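Local coordinates for succinoglycan biosynthesis protein (Bacillus cereus ATCC 14579, PDB 2QGM) that is of unknown function but belongs to the erythromycin esterase-like family, and so may act as a hydrolase, at residues E81-H84 / G85-E88; I314-E317 / K318-P321. All coordinates share one frame; numbering follows the deposited sequence.

Interaction 1. Residues E81-H84 / G85-E88; sequences ENTH and GSSE
T83 and the G85-S86 pair meet around one hydroxyl, and the result is an ST turn just ahead of helix 87-104. Two hydrogen bonds converge on T83 OG1. G85 N donates to T83 OG1 at 2.9 Å, with an N-H...O angle of 165°, so this bond is nearly straight. T83 OG1 and S86 OG lie 2.8 Å apart and share a second hydrogen bond, in which either hydroxyl could donate. The T83 torsion explains the reach: OG1 sits between the backbone N and the carbonyl carbon (chi1 84°), which brings it within reach of G85 N and S86 OG.

A water bridges two backbone groups of the loop. It donates to T83 O at 2.9 Å from the water oxygen and accepts from S86 N, also at 2.9 Å. The two backbone groups are thus joined without touching.

Van der Waals contact is slight: the methyl T83 CG2 lies 3.6 Å from S86 OG, alongside the shared hydroxyl bond.

Other parts of the fold hold the same loop. G85 makes backbone hydrogen bonds with T349 and S442, and E81 forms a salt bridge with K93.

S86 occupies the N-cap position, yet its side chain makes no capping bond. Its hydroxyl is bonded to T83 instead, and its buried backbone N is satisfied by water. The chemistry therefore ties the helix start back to the preceding loop.

Interaction 2. Residues I314-E317 / K318-P321; sequences IIDE and KLYP
D316 and the residues L319 and Y320 form an Asx motif, which includes an alpha-turn, in the loop between helices 307-310 and 324-332. Both the side chain and the carbonyl of D316 accept from backbone N-H groups further along the loop. Y320 N donates to D316 O at 2.8 Å, and this bond closes a five-residue turn, from D316 to Y320. The donor lies nearly in line with the carbonyl, at a C=O...N angle of 161°. L319 N donates to D316 OD1 at 3.1 Å. It comes from above the carboxylate plane, 57° out of it. D316 CG is anti to its backbone N (chi1 -167°), which brings OD1 within reach of L319 N.

The same carboxylate also meets a side chain. D316 and L319 cross at a slant, with D316 OD2 3.6 Å from L319 CD1.

Two waters extend the first shell. One accepts from D316 N and can donate to Y320 O. The other donates to D316 OD1 at 3.0 Å from its oxygen, and K318 N gives it a weak bond.

Further out, the turn meets several neighbours. Y320 packs edge-to-face on H309 and touches I279 and E283 of helix 276-297. L319 O accepts a hydrogen bond from Y275 OH. D316 and I315 rest on F422 of strand 421-425.

P321 follows the turn and lies back on E317, with P321 CB 3.4 Å from E317 O. Across the loop, the methyl I314 CG2 is likewise 3.4 Å from P321 O.

Overall arrangement
Interaction 1 comes first along the chain, and interaction 2 follows far later. Their centres are 19 Å apart, and their nearest atoms are about 7 Å apart, without touching. Both follow neighbouring strands of the main mixed sheet. Strands 76-79 and 301-304 lie side by side and parallel in it. Interaction 1 is in the loop after strand 76-79, where helix 87-104 begins. Interaction 2 lies beyond strand 301-304 and helix 307-310. Between them, H306 packs on H84, N307 bonds to the E81 backbone, and H309 meets Y320. Interaction 1 is buried, while interaction 2 is at the surface, beyond the C-terminal ends of both strands. Residues 306-309 thus tie a buried loop to a surface loop.

Interaction 1. Residues E81-H84 / G85-E88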
ATOM      1  N   GLU A  81       3.064   3.299   6.128  1.00 16.23           N
ATOM      2  CA  GLU A  81       3.514   2.695   7.376  1.00 15.86           C
ATOM      3  C   GLU A  81       5.030   2.851   7.430  1.00 16.24           C
ATOM      4  O   GLU A  81       5.739   2.557   6.454  1.00 16.29           O
ATOM      5  CB  GLU A  81       3.088   1.218   7.459  1.00 14.41           C
ATOM      6  CG  GLU A  81       3.313   0.417   6.189  1.00 16.38           C
ATOM      7  CD  GLU A  81       2.596  -0.917   6.227  1.00 20.86           C
ATOM      8  OE1 GLU A  81       1.396  -0.932   6.570  1.00 18.40           O
ATOM      9  OE2 GLU A  81       3.221  -1.952   5.904  1.00 18.95           O
ATOM     10  N   ASN A  82       5.522   3.339   8.567  1.00 14.57           N
ATOM     11  CA  ASN A  82       6.948   3.578   8.742  1.00 16.26           C
ATOM     12  C   ASN A  82       7.791   2.312   8.653  1.00 15.80           C
ATOM     13  O   ASN A  82       8.938   2.352   8.208  1.00 14.88           O
ATOM     14  CB  ASN A  82       7.207   4.289  10.073  1.00 15.80           C
ATOM     15  CG  ASN A  82       8.398   5.222   9.998  1.00 19.62           C
ATOM     16  OD1 ASN A  82       9.182   5.157   9.050  1.00 20.39           O
ATOM     17  ND2 ASN A  82       8.541   6.098  10.990  1.00 16.83           N
ATOM     18  N   THR A  83       7.231   1.196   9.101  1.00 15.33           N
ATOM     19  CA  THR A  83       7.915  -0.087   9.025  1.00 16.13           C
ATOM     20  C   THR A  83       6.855  -1.082   8.597  1.00 14.77           C
ATOM     21  O   THR A  83       5.682  -0.720   8.440  1.00 17.47           O
ATOM     22  CB  THR A  83       8.480  -0.552  10.388  1.00 16.34           C
ATOM     23  OG1 THR A  83       7.446  -1.209  11.136  1.00 16.34           O
ATOM     24  CG2 THR A  83       9.009   0.638  11.181  1.00 17.08           C
ATOM     25  N   HIS A  84       7.268  -2.331   8.403  1.00 16.29           N
ATOM     26  CA  HIS A  84       6.354  -3.409   8.029  1.00 13.86           C
ATOM     27  C   HIS A  84       6.161  -4.321   9.241  1.00 14.97           C
ATOM     28  O   HIS A  84       5.781  -5.476   9.099  1.00 15.47           O
ATOM     29  CB  HIS A  84       6.934  -4.222   6.867  1.00 15.60           C
ATOM     30  CG  HIS A  84       6.656  -3.633   5.517  1.00 16.90           C
ATOM     31  ND1 HIS A  84       7.537  -3.725   4.461  1.00 20.35           N
ATOM     32  CD2 HIS A  84       5.564  -2.990   5.036  1.00 15.48           C
ATOM     33  CE1 HIS A  84       7.003  -3.165   3.390  1.00 17.84           C
ATOM     34  NE2 HIS A  84       5.804  -2.712   3.713  1.00 22.74           N
ATOM     35  N   GLY A  85       6.419  -3.800  10.440  1.00 15.63           N
ATOM     36  CA  GLY A  85       6.261  -4.627  11.624  1.00 15.66           C
ATOM     37  C   GLY A  85       5.965  -3.928  12.940  1.00 16.24           C
ATOM     38  O   GLY A  85       6.379  -4.408  13.997  1.00 17.75           O
ATOM     39  N   SER A  86       5.253  -2.808  12.885  1.00 16.20           N
ATOM     40  CA  SER A  86       4.889  -2.063  14.089  1.00 17.73           C
ATOM     41  C   SER A  86       3.420  -2.311  14.420  1.00 18.06           C
ATOM     42  O   SER A  86       2.535  -1.924  13.665  1.00 16.18           O
ATOM     43  CB  SER A  86       5.127  -0.566  13.874  1.00 18.80           C
ATOM     44  OG  SER A  86       6.507  -0.305  13.662  1.00 20.11           O
ATOM     45  N   SER A  87       3.158  -2.949  15.556  1.00 17.21           N
ATOM     46  CA  SER A  87       1.782  -3.260  15.947  1.00 15.63           C
ATOM     47  C   SER A  87       0.826  -2.075  15.910  1.00 18.61           C
ATOM     48  O   SER A  87      -0.198  -2.117  15.222  1.00 18.46           O
ATOM     49  CB  SER A  87       1.738  -3.886  17.345  1.00 17.25           C
ATOM     50  OG  SER A  87       0.405  -4.172  17.729  1.00 16.35           O
ATOM     51  N   GLU A  88       1.150  -1.023  16.654  1.00 19.11           N
ATOM     52  CA  GLU A  88       0.296   0.160  16.721  1.00 19.15           C
ATOM     53  C   GLU A  88       0.089   0.856  15.390  1.00 16.68           C
ATOM     54  O   GLU A  88      -0.938   1.502  15.191  1.00 17.27           O
ATOM     55  CB  GLU A  88       0.853   1.161  17.736  1.00 18.46           C
ATOM     56  CG  GLU A  88       1.010   0.600  19.138  1.00 20.80           C
ATOM     57  CD  GLU A  88       2.310  -0.161  19.330  1.00 22.94           C
ATOM     58  OE1 GLU A  88       3.034  -0.380  18.333  1.00 18.81           O
ATOM     59  OE2 GLU A  88       2.610  -0.540  20.485  1.00 22.38           O
TER
HETATM   60  O   HOH W   1       4.018  -1.415  10.658  1.00 14.97           O

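Interaction 2. Residues I314-E317 / K318-P321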
ATOM      1  N   ILE A 314      10.813  10.727  -3.748  1.00 22.02           N
ATOM      2  CA  ILE A 314      11.782   9.661  -3.508  1.00 23.87           C
ATOM      3  C   ILE A 314      12.489   9.752  -2.162  1.00 23.17           C
ATOM      4  O   ILE A 314      13.139  10.750  -1.853  1.00 22.69           O
ATOM      5  CB  ILE A 314      12.869   9.652  -4.594  1.00 27.34           C
ATOM      6  CG1 ILE A 314      13.147  11.090  -5.045  1.00 31.34           C
ATOM      7  CG2 ILE A 314      12.442   8.757  -5.750  1.00 32.02           C
ATOM      8  CD1 ILE A 314      14.451  11.278  -5.812  1.00 32.34           C
ATOM      9  N   ILE A 315      12.380   8.687  -1.380  1.00 22.53           N
ATOM     10  CA  ILE A 315      13.026   8.630  -0.082  1.00 23.68           C
ATOM     11  C   ILE A 315      14.321   7.832  -0.198  1.00 23.84           C
ATOM     12  O   ILE A 315      15.388   8.309   0.184  1.00 24.02           O
ATOM     13  CB  ILE A 315      12.104   7.972   0.959  1.00 22.86           C
ATOM     14  CG1 ILE A 315      10.830   8.795   1.111  1.00 22.36           C
ATOM     15  CG2 ILE A 315      12.817   7.863   2.293  1.00 22.84           C
ATOM     16  CD1 ILE A 315       9.862   8.227   2.122  1.00 21.73           C
ATOM     17  N   ASP A 316      14.212   6.624  -0.743  1.00 25.70           N
ATOM     18  CA  ASP A 316      15.344   5.721  -0.942  1.00 26.52           C
ATOM     19  C   ASP A 316      15.637   5.711  -2.445  1.00 28.04           C
ATOM     20  O   ASP A 316      15.085   4.905  -3.190  1.00 26.14           O
ATOM     21  CB  ASP A 316      14.963   4.307  -0.479  1.00 27.02           C
ATOM     22  CG  ASP A 316      16.161   3.381  -0.355  1.00 28.50           C
ATOM     23  OD1 ASP A 316      17.104   3.509  -1.161  1.00 29.41           O
ATOM     24  OD2 ASP A 316      16.149   2.515   0.547  1.00 28.84           O
ATOM     25  N   GLU A 317      16.512   6.602  -2.891  1.00 29.28           N
ATOM     26  CA  GLU A 317      16.815   6.696  -4.315  1.00 30.97           C
ATOM     27  C   GLU A 317      17.486   5.477  -4.943  1.00 30.48           C
ATOM     28  O   GLU A 317      17.282   5.202  -6.124  1.00 30.23           O
ATOM     29  CB  GLU A 317      17.662   7.942  -4.584  1.00 33.66           C
ATOM     30  CG  GLU A 317      17.756   8.314  -6.058  1.00 37.50           C
ATOM     31  CD  GLU A 317      18.293   9.718  -6.251  1.00 40.80           C
ATOM     32  OE1 GLU A 317      17.706  10.655  -5.668  1.00 42.78           O
ATOM     33  OE2 GLU A 317      19.285   9.889  -6.989  1.00 42.29           O
ATOM     34  N   LYS A 318      18.277   4.743  -4.166  1.00 31.49           N
ATOM     35  CA  LYS A 318      18.969   3.579  -4.708  1.00 32.20           C
ATOM     36  C   LYS A 318      18.094   2.341  -4.865  1.00 32.47           C
ATOM     37  O   LYS A 318      18.251   1.590  -5.829  1.00 32.08           O
ATOM     38  CB  LYS A 318      20.215   3.262  -3.874  1.00 34.65           C
ATOM     39  CG  LYS A 318      21.355   4.249  -4.120  1.00 37.44           C
ATOM     40  CD  LYS A 318      22.604   3.935  -3.308  1.00 39.33           C
ATOM     41  CE  LYS A 318      23.722   4.920  -3.643  1.00 39.89           C
ATOM     42  NZ  LYS A 318      24.936   4.717  -2.805  1.00 41.85           N
ATOM     43  N   LEU A 319      17.169   2.125  -3.932  1.00 30.76           N
ATOM     44  CA  LEU A 319      16.278   0.967  -4.014  1.00 29.59           C
ATOM     45  C   LEU A 319      14.996   1.287  -4.764  1.00 28.68           C
ATOM     46  O   LEU A 319      14.460   0.447  -5.485  1.00 27.23           O
ATOM     47  CB  LEU A 319      15.924   0.453  -2.620  1.00 32.34           C
ATOM     48  CG  LEU A 319      17.029  -0.271  -1.849  1.00 33.52           C
ATOM     49  CD1 LEU A 319      16.451  -0.855  -0.567  1.00 35.16           C
ATOM     50  CD2 LEU A 319      17.606  -1.380  -2.713  1.00 33.73           C
ATOM     51  N   TYR A 320      14.502   2.505  -4.590  1.00 26.37           N
ATOM     52  CA  TYR A 320      13.278   2.914  -5.264  1.00 26.56           C
ATOM     53  C   TYR A 320      13.403   4.288  -5.900  1.00 24.66           C
ATOM     54  O   TYR A 320      12.929   5.280  -5.347  1.00 23.72           O
ATOM     55  CB  TYR A 320      12.119   2.902  -4.270  1.00 26.96           C
ATOM     56  CG  TYR A 320      11.708   1.511  -3.880  1.00 29.22           C
ATOM     57  CD1 TYR A 320      10.964   0.724  -4.748  1.00 30.45           C
ATOM     58  CD2 TYR A 320      12.088   0.966  -2.657  1.00 30.76           C
ATOM     59  CE1 TYR A 320      10.609  -0.575  -4.416  1.00 33.78           C
ATOM     60  CE2 TYR A 320      11.740  -0.339  -2.311  1.00 33.32           C
ATOM     61  CZ  TYR A 320      10.999  -1.101  -3.198  1.00 33.47           C
ATOM     62  OH  TYR A 320      10.660  -2.397  -2.880  1.00 37.80           O
ATOM     63  N   PRO A 321      14.053   4.366  -7.076  1.00 24.08           N
ATOM     64  CA  PRO A 321      14.243   5.627  -7.804  1.00 22.99           C
ATOM     65  C   PRO A 321      12.918   6.131  -8.372  1.00 22.28           C
ATOM     66  O   PRO A 321      12.795   7.285  -8.779  1.00 22.49           O
ATOM     67  CB  PRO A 321      15.246   5.248  -8.889  1.00 22.74           C
ATOM     68  CG  PRO A 321      14.892   3.824  -9.173  1.00 23.89           C
ATOM     69  CD  PRO A 321      14.722   3.258  -7.780  1.00 23.21           C
TER
HETATM   70  O   HOH W   2      11.947   6.012  -2.690  1.00 18.58           O
HETATM   71  O   HOH W   3      19.334   5.486  -1.011  1.00 41.02           O